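Local coordinates for nitrogenase iron-molybdenum cofactor biosynthesis protein NifB (Methanothermobacter thermautotrophicus, PDB 7JMA), which probably builds the carbide-containing [8Fe-9S-C] precursor of the nitrogenase iron-molybdenum cofactor by radical SAM chemistry, fusing two [4Fe-4S] clusters, at residues Val30-Ile34 with Ala68-Val72; Ile81-Ala87 with Leu112-Ser117; Gly90-Ala94 with Met116-Leu122; Phe99-Lys103 with Glu129-Ile135; Asn136-Val142 with Ile189-Ser195. All coordinates share one frame; numbering follows the deposited sequence.

Contact 1. Residues Val30-Ile34 with Ala68-Val72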
# COMPACT_ATOMS: atom_id res chain seq x y z
N VAL A 30 8.07 13.40 4.91
CA VAL A 30 8.75 12.65 5.97
C VAL A 30 8.00 11.35 6.21
O VAL A 30 6.80 11.36 6.51
CB VAL A 30 8.82 13.46 7.27
CG1 VAL A 30 9.78 12.80 8.25
CG2 VAL A 30 9.25 14.88 6.98
N HIS A 31 8.71 10.23 6.13
CA HIS A 31 8.18 8.94 6.52
C HIS A 31 8.88 8.49 7.79
O HIS A 31 10.11 8.56 7.88
CB HIS A 31 8.35 7.90 5.41
CG HIS A 31 7.41 8.09 4.26
ND1 HIS A 31 7.64 9.00 3.24
CD2 HIS A 31 6.22 7.51 3.97
CE1 HIS A 31 6.65 8.95 2.38
NE2 HIS A 31 5.77 8.06 2.80
N VAL A 32 8.11 8.05 8.78
CA VAL A 32 8.66 7.62 10.07
C VAL A 32 8.58 6.10 10.15
O VAL A 32 7.53 5.53 9.83
CB VAL A 32 7.91 8.27 11.25
CG1 VAL A 32 8.19 9.78 11.25
CG2 VAL A 32 6.43 7.99 11.18
N PRO A 33 9.67 5.41 10.59
CA PRO A 33 9.66 3.94 10.66
C PRO A 33 9.14 3.42 12.00
O PRO A 33 9.92 3.13 12.91
CB PRO A 33 11.13 3.57 10.47
CG PRO A 33 11.88 4.71 11.11
CD PRO A 33 10.99 5.96 10.91
N ILE A 34 7.82 3.30 12.13
CA ILE A 34 7.20 2.95 13.40
C ILE A 34 6.36 1.69 13.30
O ILE A 34 5.64 1.36 14.25
CB ILE A 34 6.35 4.11 13.93
CG1 ILE A 34 5.24 4.40 12.92
CG2 ILE A 34 7.21 5.34 14.17
CD1 ILE A 34 4.27 5.44 13.38
N ALA A 68 8.86 9.64 16.90
CA ALA A 68 8.57 10.04 15.52
C ALA A 68 7.99 11.45 15.47
O ALA A 68 8.30 12.22 14.55
CB ALA A 68 7.61 9.03 14.88
N ILE A 69 7.14 11.80 16.43
CA ILE A 69 6.64 13.17 16.53
C ILE A 69 7.79 14.16 16.69
O ILE A 69 7.86 15.18 16.00
CB ILE A 69 5.64 13.30 17.70
CG1 ILE A 69 4.38 12.47 17.43
CG2 ILE A 69 5.30 14.77 17.96
CD1 ILE A 69 3.50 13.02 16.34
N LYS A 70 8.71 13.87 17.61
CA LYS A 70 9.84 14.76 17.84
C LYS A 70 10.71 14.86 16.59
O LYS A 70 11.23 15.94 16.27
CB LYS A 70 10.67 14.28 19.03
N HIS A 71 10.88 13.75 15.88
CA HIS A 71 11.61 13.76 14.62
C HIS A 71 10.95 14.70 13.61
O HIS A 71 11.63 15.52 12.98
CB HIS A 71 11.71 12.34 14.07
CG HIS A 71 12.37 12.25 12.73
ND1 HIS A 71 13.73 12.45 12.54
CD2 HIS A 71 11.87 11.97 11.50
CE1 HIS A 71 14.02 12.30 11.26
NE2 HIS A 71 12.91 12.01 10.61
N VAL A 72 9.63 14.60 13.45
CA VAL A 72 8.95 15.45 12.48
C VAL A 72 9.11 16.92 12.85
O VAL A 72 9.38 17.77 11.98
CB VAL A 72 7.46 15.07 12.36
CG1 VAL A 72 6.73 16.10 11.52
CG2 VAL A 72 7.31 13.70 11.74

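Contact 2. Residues Ile81-Ala87 with Leu112-Ser117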
# COMPACT_ATOMS: atom_id res chain seq x y z
N ILE A 81 8.20 20.96 5.13
CA ILE A 81 7.52 19.67 5.09
C ILE A 81 6.04 19.94 4.84
O ILE A 81 5.46 20.87 5.41
CB ILE A 81 7.72 18.87 6.39
CG1 ILE A 81 9.21 18.58 6.61
CG2 ILE A 81 6.94 17.57 6.37
CD1 ILE A 81 9.88 17.97 5.39
N SER A 82 5.43 19.14 3.97
CA SER A 82 4.00 19.22 3.75
C SER A 82 3.28 17.90 3.98
O SER A 82 2.05 17.92 4.13
CB SER A 82 3.69 19.72 2.33
OG SER A 82 4.60 19.17 1.40
N VAL A 83 3.99 16.77 4.03
CA VAL A 83 3.38 15.45 4.11
C VAL A 83 4.14 14.63 5.15
O VAL A 83 5.38 14.64 5.17
CB VAL A 83 3.39 14.73 2.75
CG1 VAL A 83 2.67 13.39 2.85
CG2 VAL A 83 2.77 15.60 1.66
N ILE A 84 3.41 13.94 6.02
CA ILE A 84 3.97 12.93 6.91
C ILE A 84 3.31 11.59 6.61
O ILE A 84 2.09 11.51 6.43
CB ILE A 84 3.82 13.29 8.40
CG1 ILE A 84 2.36 13.52 8.78
CG2 ILE A 84 4.63 14.54 8.73
CD1 ILE A 84 2.17 14.15 10.15
N GLY A 85 4.12 10.53 6.57
CA GLY A 85 3.60 9.24 6.19
C GLY A 85 4.20 8.13 7.03
O GLY A 85 5.27 8.27 7.62
N VAL A 86 3.47 7.03 7.08
CA VAL A 86 3.96 5.78 7.67
C VAL A 86 3.88 4.74 6.57
O VAL A 86 2.81 4.50 6.01
CB VAL A 86 3.12 5.34 8.88
CG1 VAL A 86 3.55 3.90 9.31
CG2 VAL A 86 3.24 6.34 10.02
N ALA A 87 5.01 4.09 6.27
CA ALA A 87 5.02 3.11 5.20
C ALA A 87 5.71 1.82 5.56
O ALA A 87 5.65 0.87 4.78
CB ALA A 87 5.71 3.70 3.95
N LEU A 112 -0.64 19.47 7.90
CA LEU A 112 0.14 18.59 7.03
C LEU A 112 -0.72 17.48 6.43
O LEU A 112 -1.65 16.98 7.08
CB LEU A 112 1.32 17.98 7.79
CG LEU A 112 2.34 18.95 8.40
CD1 LEU A 112 3.32 18.23 9.31
CD2 LEU A 112 3.07 19.72 7.30
N LEU A 113 -0.41 17.12 5.19
CA LEU A 113 -1.03 15.96 4.58
C LEU A 113 -0.53 14.71 5.28
O LEU A 113 0.65 14.58 5.57
CB LEU A 113 -0.69 15.86 3.09
CG LEU A 113 -0.74 17.06 2.14
CD1 LEU A 113 -0.96 16.60 0.68
CD2 LEU A 113 -1.79 18.09 2.54
N LYS A 114 -1.44 13.78 5.55
CA LYS A 114 -1.08 12.54 6.22
C LYS A 114 -1.34 11.37 5.28
O LYS A 114 -2.40 11.30 4.65
CB LYS A 114 -1.87 12.38 7.52
CG LYS A 114 -1.39 13.35 8.61
CD LYS A 114 -2.47 13.63 9.62
CE LYS A 114 -2.22 14.93 10.38
NZ LYS A 114 -1.92 16.07 9.48
N CYS A 115 -0.36 10.47 5.14
CA CYS A 115 -0.52 9.37 4.22
C CYS A 115 0.03 8.09 4.83
O CYS A 115 0.77 8.11 5.81
CB CYS A 115 0.15 9.64 2.87
SG CYS A 115 1.92 9.84 2.98
N MET A 116 -0.34 6.97 4.22
CA MET A 116 0.24 5.71 4.64
C MET A 116 0.13 4.72 3.50
O MET A 116 -0.68 4.87 2.58
CB MET A 116 -0.44 5.18 5.91
CG MET A 116 -1.86 4.73 5.74
SD MET A 116 -2.26 3.59 7.10
CE MET A 116 -2.27 4.72 8.48
N SER A 117 0.97 3.69 3.56
CA SER A 117 0.93 2.61 2.59
C SER A 117 0.60 1.34 3.34
O SER A 117 0.98 1.18 4.51
CB SER A 117 2.26 2.47 1.83
OG SER A 117 2.65 3.69 1.23

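Contact 3. Residues Gly90-Ala94 with Met116-Leu122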
# COMPACT_ATOMS: atom_id res chain seq x y z
N GLY A 90 7.32 -2.71 8.15
CA GLY A 90 6.32 -3.74 7.92
C GLY A 90 5.08 -3.13 7.29
O GLY A 90 5.18 -2.30 6.39
N ASP A 91 3.91 -3.55 7.76
CA ASP A 91 2.67 -2.95 7.29
C ASP A 91 2.15 -1.95 8.31
O ASP A 91 1.92 -2.30 9.46
CB ASP A 91 1.56 -3.98 7.05
CG ASP A 91 0.38 -3.36 6.30
OD1 ASP A 91 0.50 -3.20 5.08
OD2 ASP A 91 -0.62 -3.00 6.94
N ALA A 92 1.82 -0.75 7.84
CA ALA A 92 1.39 0.29 8.76
C ALA A 92 0.19 -0.15 9.60
O ALA A 92 0.12 0.17 10.80
CB ALA A 92 1.04 1.56 7.98
N LEU A 93 -0.78 -0.86 9.00
CA LEU A 93 -2.01 -1.17 9.74
C LEU A 93 -1.83 -2.24 10.80
O LEU A 93 -2.69 -2.39 11.68
CB LEU A 93 -3.11 -1.62 8.78
CG LEU A 93 -3.63 -0.60 7.77
CD1 LEU A 93 -4.73 -1.22 6.91
CD2 LEU A 93 -4.13 0.66 8.50
N ALA A 94 -0.75 -3.00 10.74
CA ALA A 94 -0.52 -4.12 11.65
C ALA A 94 0.18 -3.71 12.93
O ALA A 94 0.66 -4.58 13.68
CB ALA A 94 0.30 -5.18 10.91
N MET A 116 -0.34 6.97 4.22
CA MET A 116 0.24 5.71 4.64
C MET A 116 0.13 4.72 3.50
O MET A 116 -0.68 4.87 2.58
CB MET A 116 -0.44 5.18 5.91
CG MET A 116 -1.86 4.73 5.74
SD MET A 116 -2.26 3.59 7.10
CE MET A 116 -2.27 4.72 8.48
N SER A 117 0.97 3.69 3.56
CA SER A 117 0.93 2.61 2.59
C SER A 117 0.60 1.34 3.34
O SER A 117 0.98 1.18 4.51
CB SER A 117 2.26 2.47 1.83
OG SER A 117 2.65 3.69 1.23
N THR A 118 -0.11 0.44 2.66
CA THR A 118 -0.50 -0.81 3.30
C THR A 118 -0.74 -1.86 2.21
O THR A 118 -1.02 -1.53 1.06
CB THR A 118 -1.76 -0.61 4.15
OG1 THR A 118 -2.18 -1.85 4.70
CG2 THR A 118 -2.91 -0.06 3.27
N ASN A 119 -0.62 -3.14 2.60
CA ASN A 119 -1.13 -4.17 1.70
C ASN A 119 -2.67 -4.24 1.69
O ASN A 119 -3.24 -4.96 0.87
CB ASN A 119 -0.50 -5.52 2.07
CG ASN A 119 -0.75 -5.91 3.51
OD1 ASN A 119 -1.89 -5.86 3.98
ND2 ASN A 119 0.31 -6.39 4.21
N GLY A 120 -3.34 -3.52 2.59
CA GLY A 120 -4.80 -3.51 2.62
C GLY A 120 -5.48 -4.63 3.39
O GLY A 120 -6.71 -4.60 3.52
N LEU A 121 -4.73 -5.60 3.92
CA LEU A 121 -5.40 -6.72 4.58
C LEU A 121 -6.31 -6.26 5.71
O LEU A 121 -7.42 -6.79 5.88
CB LEU A 121 -4.36 -7.71 5.13
CG LEU A 121 -4.96 -8.94 5.80
CD1 LEU A 121 -5.75 -9.84 4.83
CD2 LEU A 121 -3.82 -9.76 6.45
N LEU A 122 -5.87 -5.27 6.49
CA LEU A 122 -6.63 -4.80 7.64
C LEU A 122 -7.50 -3.59 7.32
O LEU A 122 -8.07 -2.99 8.25
CB LEU A 122 -5.69 -4.43 8.79
CG LEU A 122 -5.02 -5.67 9.38
CD1 LEU A 122 -3.88 -5.28 10.30
CD2 LEU A 122 -6.07 -6.49 10.11
O HOH W 1 3.16 -0.08 5.47
O HOH W 2 -2.83 -4.73 6.43

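Contact 4. Residues Phe99-Lys103 with Glu129-Ile135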
# COMPACT_ATOMS: atom_id res chain seq x y z
N PHE A 99 -1.29 4.12 14.72
CA PHE A 99 -2.47 4.88 15.10
C PHE A 99 -2.17 5.82 16.26
O PHE A 99 -2.73 6.92 16.31
CB PHE A 99 -3.61 3.92 15.44
CG PHE A 99 -3.94 2.96 14.33
CD1 PHE A 99 -4.86 3.30 13.35
CD2 PHE A 99 -3.28 1.74 14.24
CE1 PHE A 99 -5.14 2.42 12.32
CE2 PHE A 99 -3.56 0.86 13.21
CZ PHE A 99 -4.48 1.20 12.25
N GLU A 100 -1.27 5.43 17.17
CA GLU A 100 -0.86 6.37 18.22
C GLU A 100 -0.17 7.58 17.62
O GLU A 100 -0.41 8.72 18.05
CB GLU A 100 0.06 5.67 19.23
N PHE A 101 0.67 7.36 16.61
CA PHE A 101 1.38 8.46 15.96
C PHE A 101 0.42 9.40 15.25
O PHE A 101 0.52 10.62 15.38
CB PHE A 101 2.41 7.90 14.97
CG PHE A 101 3.04 8.95 14.10
CD1 PHE A 101 4.05 9.77 14.59
CD2 PHE A 101 2.62 9.13 12.79
CE1 PHE A 101 4.63 10.75 13.80
CE2 PHE A 101 3.19 10.10 11.98
CZ PHE A 101 4.20 10.92 12.49
N PHE A 102 -0.52 8.85 14.45
CA PHE A 102 -1.42 9.76 13.75
C PHE A 102 -2.38 10.46 14.71
O PHE A 102 -2.83 11.57 14.42
CB PHE A 102 -2.18 9.01 12.65
CG PHE A 102 -1.36 8.79 11.42
CD1 PHE A 102 -0.81 9.86 10.73
CD2 PHE A 102 -1.10 7.51 10.97
CE1 PHE A 102 -0.04 9.67 9.61
CE2 PHE A 102 -0.32 7.30 9.83
CZ PHE A 102 0.22 8.38 9.16
N LYS A 103 -2.69 9.85 15.86
CA LYS A 103 -3.48 10.55 16.86
C LYS A 103 -2.75 11.81 17.33
O LYS A 103 -3.33 12.90 17.38
CB LYS A 103 -3.77 9.64 18.05
CG LYS A 103 -4.92 8.67 17.85
CD LYS A 103 -5.07 7.71 19.03
CE LYS A 103 -6.38 6.93 18.95
NZ LYS A 103 -6.14 5.47 19.03
N GLU A 129 -11.30 4.11 11.29
CA GLU A 129 -10.36 4.77 12.18
C GLU A 129 -9.42 5.69 11.40
O GLU A 129 -9.10 6.79 11.86
CB GLU A 129 -9.57 3.71 12.95
CG GLU A 129 -8.65 4.26 13.99
CD GLU A 129 -8.06 3.16 14.85
OE1 GLU A 129 -7.39 3.49 15.85
OE2 GLU A 129 -8.28 1.97 14.53
N LEU A 130 -8.94 5.22 10.24
CA LEU A 130 -8.07 6.03 9.40
C LEU A 130 -8.70 7.36 9.07
O LEU A 130 -8.06 8.41 9.18
CB LEU A 130 -7.75 5.28 8.11
CG LEU A 130 -6.87 4.05 8.32
CD1 LEU A 130 -6.47 3.50 6.97
CD2 LEU A 130 -5.68 4.47 9.15
N ALA A 131 -9.97 7.33 8.66
CA ALA A 131 -10.70 8.55 8.35
C ALA A 131 -10.77 9.47 9.56
O ALA A 131 -10.55 10.68 9.44
CB ALA A 131 -12.10 8.21 7.85
N GLU A 132 -11.09 8.92 10.73
CA GLU A 132 -11.21 9.73 11.93
C GLU A 132 -9.89 10.37 12.33
O GLU A 132 -9.89 11.42 12.98
CB GLU A 132 -11.76 8.89 13.08
CG GLU A 132 -13.10 8.23 12.80
CD GLU A 132 -13.71 7.57 14.03
OE1 GLU A 132 -13.28 7.90 15.15
OE2 GLU A 132 -14.61 6.72 13.87
N LEU A 133 -8.76 9.76 11.97
CA LEU A 133 -7.45 10.29 12.34
C LEU A 133 -6.88 11.27 11.32
O LEU A 133 -5.75 11.74 11.51
CB LEU A 133 -6.46 9.14 12.54
CG LEU A 133 -6.84 8.22 13.69
CD1 LEU A 133 -5.90 7.02 13.75
CD2 LEU A 133 -6.81 8.99 14.99
N GLY A 134 -7.60 11.56 10.24
CA GLY A 134 -7.15 12.59 9.32
C GLY A 134 -6.22 12.11 8.23
O GLY A 134 -5.56 12.94 7.60
N ILE A 135 -6.14 10.80 8.01
CA ILE A 135 -5.39 10.29 6.87
C ILE A 135 -6.02 10.81 5.59
O ILE A 135 -7.24 10.71 5.41
CB ILE A 135 -5.34 8.76 6.89
CG1 ILE A 135 -4.64 8.27 8.16
CG2 ILE A 135 -4.52 8.26 5.69
CD1 ILE A 135 -3.28 8.80 8.28

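Contact 5. Residues Asn136-Val142 with Ile189-Ser195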
# COMPACT_ATOMS: atom_id res chain seq x y z
N ASN A 136 -5.20 11.38 4.71
CA ASN A 136 -5.70 11.95 3.47
C ASN A 136 -5.52 11.04 2.27
O ASN A 136 -6.33 11.07 1.35
CB ASN A 136 -4.99 13.27 3.17
CG ASN A 136 -5.10 14.24 4.30
OD1 ASN A 136 -4.10 14.55 4.94
ND2 ASN A 136 -6.31 14.75 4.54
N THR A 137 -4.44 10.26 2.26
CA THR A 137 -4.10 9.41 1.12
C THR A 137 -3.58 8.08 1.64
O THR A 137 -2.82 8.04 2.60
CB THR A 137 -3.03 10.08 0.25
OG1 THR A 137 -3.47 11.39 -0.13
CG2 THR A 137 -2.73 9.24 -1.00
N VAL A 138 -4.01 6.99 1.01
CA VAL A 138 -3.51 5.66 1.32
C VAL A 138 -3.07 5.01 0.02
O VAL A 138 -3.81 5.07 -0.98
CB VAL A 138 -4.56 4.79 2.03
CG1 VAL A 138 -4.01 3.35 2.21
CG2 VAL A 138 -4.96 5.39 3.37
N THR A 139 -1.89 4.42 0.04
CA THR A 139 -1.37 3.65 -1.08
C THR A 139 -1.54 2.17 -0.73
O THR A 139 -1.05 1.71 0.30
CB THR A 139 0.09 3.99 -1.34
OG1 THR A 139 0.20 5.39 -1.63
CG2 THR A 139 0.63 3.20 -2.52
N VAL A 140 -2.26 1.44 -1.59
CA VAL A 140 -2.56 0.03 -1.38
C VAL A 140 -1.81 -0.76 -2.45
O VAL A 140 -1.88 -0.42 -3.63
CB VAL A 140 -4.08 -0.24 -1.48
CG1 VAL A 140 -4.35 -1.73 -1.18
CG2 VAL A 140 -4.86 0.66 -0.51
N THR A 141 -1.08 -1.81 -2.04
CA THR A 141 -0.32 -2.59 -3.00
C THR A 141 -1.19 -3.75 -3.46
O THR A 141 -1.54 -4.63 -2.66
CB THR A 141 0.99 -3.06 -2.39
OG1 THR A 141 1.79 -1.90 -2.11
CG2 THR A 141 1.75 -3.95 -3.37
N VAL A 142 -1.55 -3.74 -4.74
CA VAL A 142 -2.43 -4.75 -5.33
C VAL A 142 -1.67 -5.35 -6.50
O VAL A 142 -1.46 -4.69 -7.52
CB VAL A 142 -3.76 -4.17 -5.82
CG1 VAL A 142 -4.59 -5.31 -6.41
CG2 VAL A 142 -4.53 -3.45 -4.70
N ILE A 189 -10.91 9.47 1.33
CA ILE A 189 -9.47 9.27 1.34
C ILE A 189 -9.02 8.93 -0.07
O ILE A 189 -9.62 8.07 -0.72
CB ILE A 189 -9.09 8.15 2.32
CG1 ILE A 189 -9.38 8.63 3.75
CG2 ILE A 189 -7.66 7.73 2.07
CD1 ILE A 189 -9.38 7.51 4.80
N ILE A 190 -7.97 9.60 -0.54
CA ILE A 190 -7.45 9.33 -1.88
C ILE A 190 -6.77 7.98 -1.88
O ILE A 190 -5.85 7.75 -1.09
CB ILE A 190 -6.47 10.42 -2.32
CG1 ILE A 190 -7.15 11.80 -2.33
CG2 ILE A 190 -5.83 10.08 -3.66
CD1 ILE A 190 -6.14 12.92 -2.40
N VAL A 191 -7.19 7.08 -2.77
CA VAL A 191 -6.57 5.75 -2.83
C VAL A 191 -5.67 5.69 -4.05
O VAL A 191 -6.12 5.90 -5.18
CB VAL A 191 -7.62 4.62 -2.87
CG1 VAL A 191 -6.90 3.25 -2.95
CG2 VAL A 191 -8.49 4.68 -1.66
N LYS A 192 -4.39 5.41 -3.80
CA LYS A 192 -3.43 5.15 -4.85
C LYS A 192 -3.11 3.66 -4.81
O LYS A 192 -2.97 3.09 -3.73
CB LYS A 192 -2.16 5.97 -4.64
CG LYS A 192 -2.44 7.47 -4.54
CD LYS A 192 -1.16 8.27 -4.30
CE LYS A 192 -1.44 9.77 -4.32
NZ LYS A 192 -0.31 10.57 -3.76
N VAL A 193 -3.04 3.02 -5.97
CA VAL A 193 -2.75 1.59 -6.02
C VAL A 193 -1.36 1.40 -6.60
O VAL A 193 -1.05 1.91 -7.69
CB VAL A 193 -3.82 0.82 -6.81
CG1 VAL A 193 -3.36 -0.62 -7.12
CG2 VAL A 193 -5.12 0.79 -6.01
N ASN A 194 -0.50 0.68 -5.86
CA ASN A 194 0.79 0.23 -6.36
C ASN A 194 0.64 -1.19 -6.87
O ASN A 194 0.04 -2.03 -6.19
CB ASN A 194 1.86 0.27 -5.26
CG ASN A 194 2.46 1.65 -5.06
OD1 ASN A 194 2.00 2.63 -5.66
ND2 ASN A 194 3.46 1.74 -4.21
N SER A 195 1.18 -1.46 -8.05
CA SER A 195 1.22 -2.81 -8.59
C SER A 195 2.62 -3.10 -9.09
O SER A 195 3.18 -2.33 -9.87
CB SER A 195 0.20 -2.97 -9.72
OG SER A 195 -1.11 -2.64 -9.25
O HOH W 3 4.26 -0.90 -2.99

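Contact 1. Residues Val30-Ile34 with Ala68-Val72
Val-32 and Ala-68 meet where the outermost strand of the parallel sheet, 29-31, runs on into its following loop and is covered by helix 65-76. The aliphatic contacts come first. The single methyl of Ala-68 sits against the branched side chain of Val-32, with Ala-68 CB 3.7 Å from Val-32 CB and close to both of its methyls. Ile-34 reaches the same methyl with its branch carbon, Ile-34 CG2 to Ala-68 CB being 3.8 Å. One helical turn on, Val-72 crosses Val-32 at about a right angle and touches it by one methyl, Val-72 CG2 lying 4.0 Å from Val-32 CG1. Val-32 places CG1 there by turning it anti to the carbonyl carbon (chi1 -67°).

The second kind of contact is aliphatic to aromatic. His-71 brings its imidazole to Val-30, whose CG1 is 4.0 Å from His-71 CD2 and equally near His-71 NE2. The ring stands oblique to this methyl and to Val-32 CG1, which it also approaches. Beyond the two segments, Phe-101 of helix 96-108 covers Ala-68 and Ile-34, and Val-86 of the neighbouring strand packs on Val-32 and Ile-34.

No hydrogen bond joins the two segments. Strand and helix are therefore held together here by the fit of methyl groups in a buried layer, with the partly exposed His-71 at its margin.

Contact 2. Residues Ile81-Ala87 with Leu112-Ser117
Val-83 and Cys-115 touch through a methyl and a sulfur, Val-83 CG1 lying 3.6 Å from Cys-115 SG. The sulfur also lies over Gly-85, 3.7 Å from its CA, and a side chain on that glycine would clash with it. Cys-115 is a ligand of a [4Fe-4S] cluster in NifB, absent here. Beside this pair, Val-83 CG2 packs on the base of Leu-113. The other face of the sheet carries Ile-84, whose CG1 lies 3.8 Å from Lys-114 CG, the two side chains running side by side in the same direction. Ile-84 CG2 meets Leu-112 CD1 at a right-angle crossing.

The backbones beneath are neighbouring parallel strands, inclined by 24° and in register from Val-83 with Leu-113 to Val-86 with Met-116. Joined through helix 96-108, they form a beta-alpha-beta unit of the radical SAM domain. Their bonds alternate in direction: Ile-84 N donates to Leu-113 O almost in line with the carbonyl (2.9 Å), and Ile-84 O accepts from Cys-115 N.

Further out, Lys-114 bends at its last torsion (chi4 49°), bringing NZ within 2.6 Å of Leu-112 O, tilted from the carbonyl plane; Phe-109 O is a second acceptor. With a leucine in place of Lys-114, the carbonyl oxygens of Leu-112 and Phe-109 would probably lose their shared ammonium donor. On the outer side of strand 83-86, Val-30 supplies the next backbone bonds, while Asn-136 bonds to Lys-114 from the opposite flank.

Contact 3. Residues Gly90-Ala94 with Met116-Leu122
The Asx turn of Asp-91, in the loop after strand 83-86, turns its carboxylate to Thr-118 and Asn-119 at the end of strand 113-118, beside the site of the second [4Fe-4S] cluster; Asn-119 lies about 4 Å, side chain to side chain, from the cluster ligand Cys-38. Asp-91 OD1 accepts the backbone N of Asn-119 at 2.7 Å, on its syn side and 17° out of the carboxylate plane. Thr-118 OG1 is 3.0 Å from each of Asp-91 OD1 and OD2. The Asn-119 amide is stacked on the carboxylate, their planes 15° apart.

Three turns share these groups. Asp-91 OD2 takes Leu-93 N from above its plane in the Asx turn, Thr-118 OG1 takes Gly-120 N in an ST turn, and Asn-119 OD1 takes Leu-121 N in a second Asx turn. A water donates to both Asp-91 OD2 and Asn-119 OD1 and accepts from Leu-122 N, so the buried acid is held by backbone, hydroxyl and water together.

Leu-93 gives the apolar flank. Its CD2 touches Met-116 SD at 3.7 Å, its CD1 lies 3.4 Å from Thr-118 OG1, and its CB faces Leu-122 CB.

Leu-122 is the N-cap residue of helix 123-132, and Leu-93 is also covered by Phe-99 of helix 96-108 and Leu-130 of helix 123-132; on the adjacent strand 137-141, Val-138 packs on Met-116 and Thr-118.

Contact 4. Residues Phe99-Lys103 with Glu129-Ile135
Phe-102 offers one face of its ring to Ile-135 where two helices of the radical SAM domain, 96-108 and 123-132, pack beside each other on the same flank of the parallel sheet. Ile-135 CD1 stands 3.4 Å from the Phe-102 ring centroid and only 2° off the ring normal, a CH-pi contact made nearly straight down on the face. The opposite face is covered by ring carbon CD2 of Phe-101, so the Phe-102 ring is sandwiched between a methyl and its sequence neighbour.

Phe-99 is used differently. Its ring crosses the side chain of Glu-129 at about a right angle, ring and carboxylate planes 25° apart, and Phe-99 CD1 lies 3.5 Å from Glu-129 CD. Leu-133 CD1 comes to the ring edge, near its plane, while Leu-130 CD2 approaches Phe-99 CE1 obliquely at 3.8 Å. Glu-129 reaches this far because CG is anti to the backbone N (chi1 -175°) and the chain beyond is extended. Its carboxylate has its stronger partner in Arg-126, a salt bridge to Glu-129 OE2; Arg-126 also makes a cation-pi contact with Phe-99. The bridge from Lys-103 NZ to Glu-129 OE1 is long, at 3.9 Å.

Helix 123-132 ends in a Schellman motif: Gly-134 takes positive phi, with Ile-135 N bonded back to Leu-130 O and Gly-134 N to Ala-131 O. After this turn Ile-135 packs on Lys-114 of strand 113-118 as well as on Phe-102. Leu-133, just before it, presses on the exposed Lys-103, and Leu-133 CD2 to Lys-103 CG, at 3.4 Å, is tighter than usual van der Waals contact.

Contact 5. Residues Asn136-Val142 with Ile189-Ser195
Asn-136 to Val-142 and Ile-189 to Ser-195 run as parallel neighbours, their strands 137-141 and 190-195 inclined by 28°, joined by six backbone hydrogen bonds that alternate in direction from Ile-190 N to Asn-136 O as far as Val-142 N to Asn-194 O (2.7 Å). A seventh bond closes the pair at its C-terminal end, where Ser-195 OG donates to Val-142 O at 2.7 Å, nearly in line with the carbonyl.

Val-138, Val-140, Val-191 and Val-193 make up one face, where Val-140 CG2 meets Val-191 CG1 at 4.1 Å. At the two ends of the pair, Ile-189 CG2 comes against Val-138 CG2 and Val-142 CB rests on Val-193 CG1 at 3.8 Å. Leu-184 of helix 166-186 and Val-213 of helix 206-216 cover this side.

The other face is mostly polar, with three threonines, Lys-192 and Asn-194; Ile-190 is the exception. In Thr-139 the hydroxyl is turned anti to the carbonyl carbon (chi1 -59°), which sends CG2 across to Asn-194, 3.5 Å from Asn-194 OD1. Thr-137 CG2 is 3.6 Å from Lys-192 CE, the extended lysine running back along the threonines. Were Lys-192 replaced by a serine, Thr-137 CG2 would probably lose the aliphatic cover of CD and CE. A water accepts from Asn-194 ND2 at 3.0 Å and also bonds to Thr-141 OG1.

This two-faced pattern, apolar toward helices and mostly polar on the inner side, fits the partial TIM barrel of radical SAM enzymes; Thr-137 lies about 4 Å, side chain to side chain, from the cluster ligand Cys-115.

Overall arrangement
Contacts 1, 2, 3 and 5 all reach one parallel sheet: contact 2 pairs strands 83-86 and 113-118, contact 5 pairs 137-141 and 190-197, and backbone bonds between Lys-114 and Asn-136 and between Met-116 and Thr-139 tie the two together. Contact 1 packs a helix on the edge strand, contact 4 helix on helix. Contacts 1 and 3 are buried, yet the first has no hydrogen bond and is almost wholly apolar, the third polar and hydrated, close to a cluster site. Contacts 2 and 5 are partly buried, as is contact 4, which grades from buried aromatics to surface charges. Met-116, common to contacts 2 and 3, reaches Phe-102 and Leu-130 of contact 4.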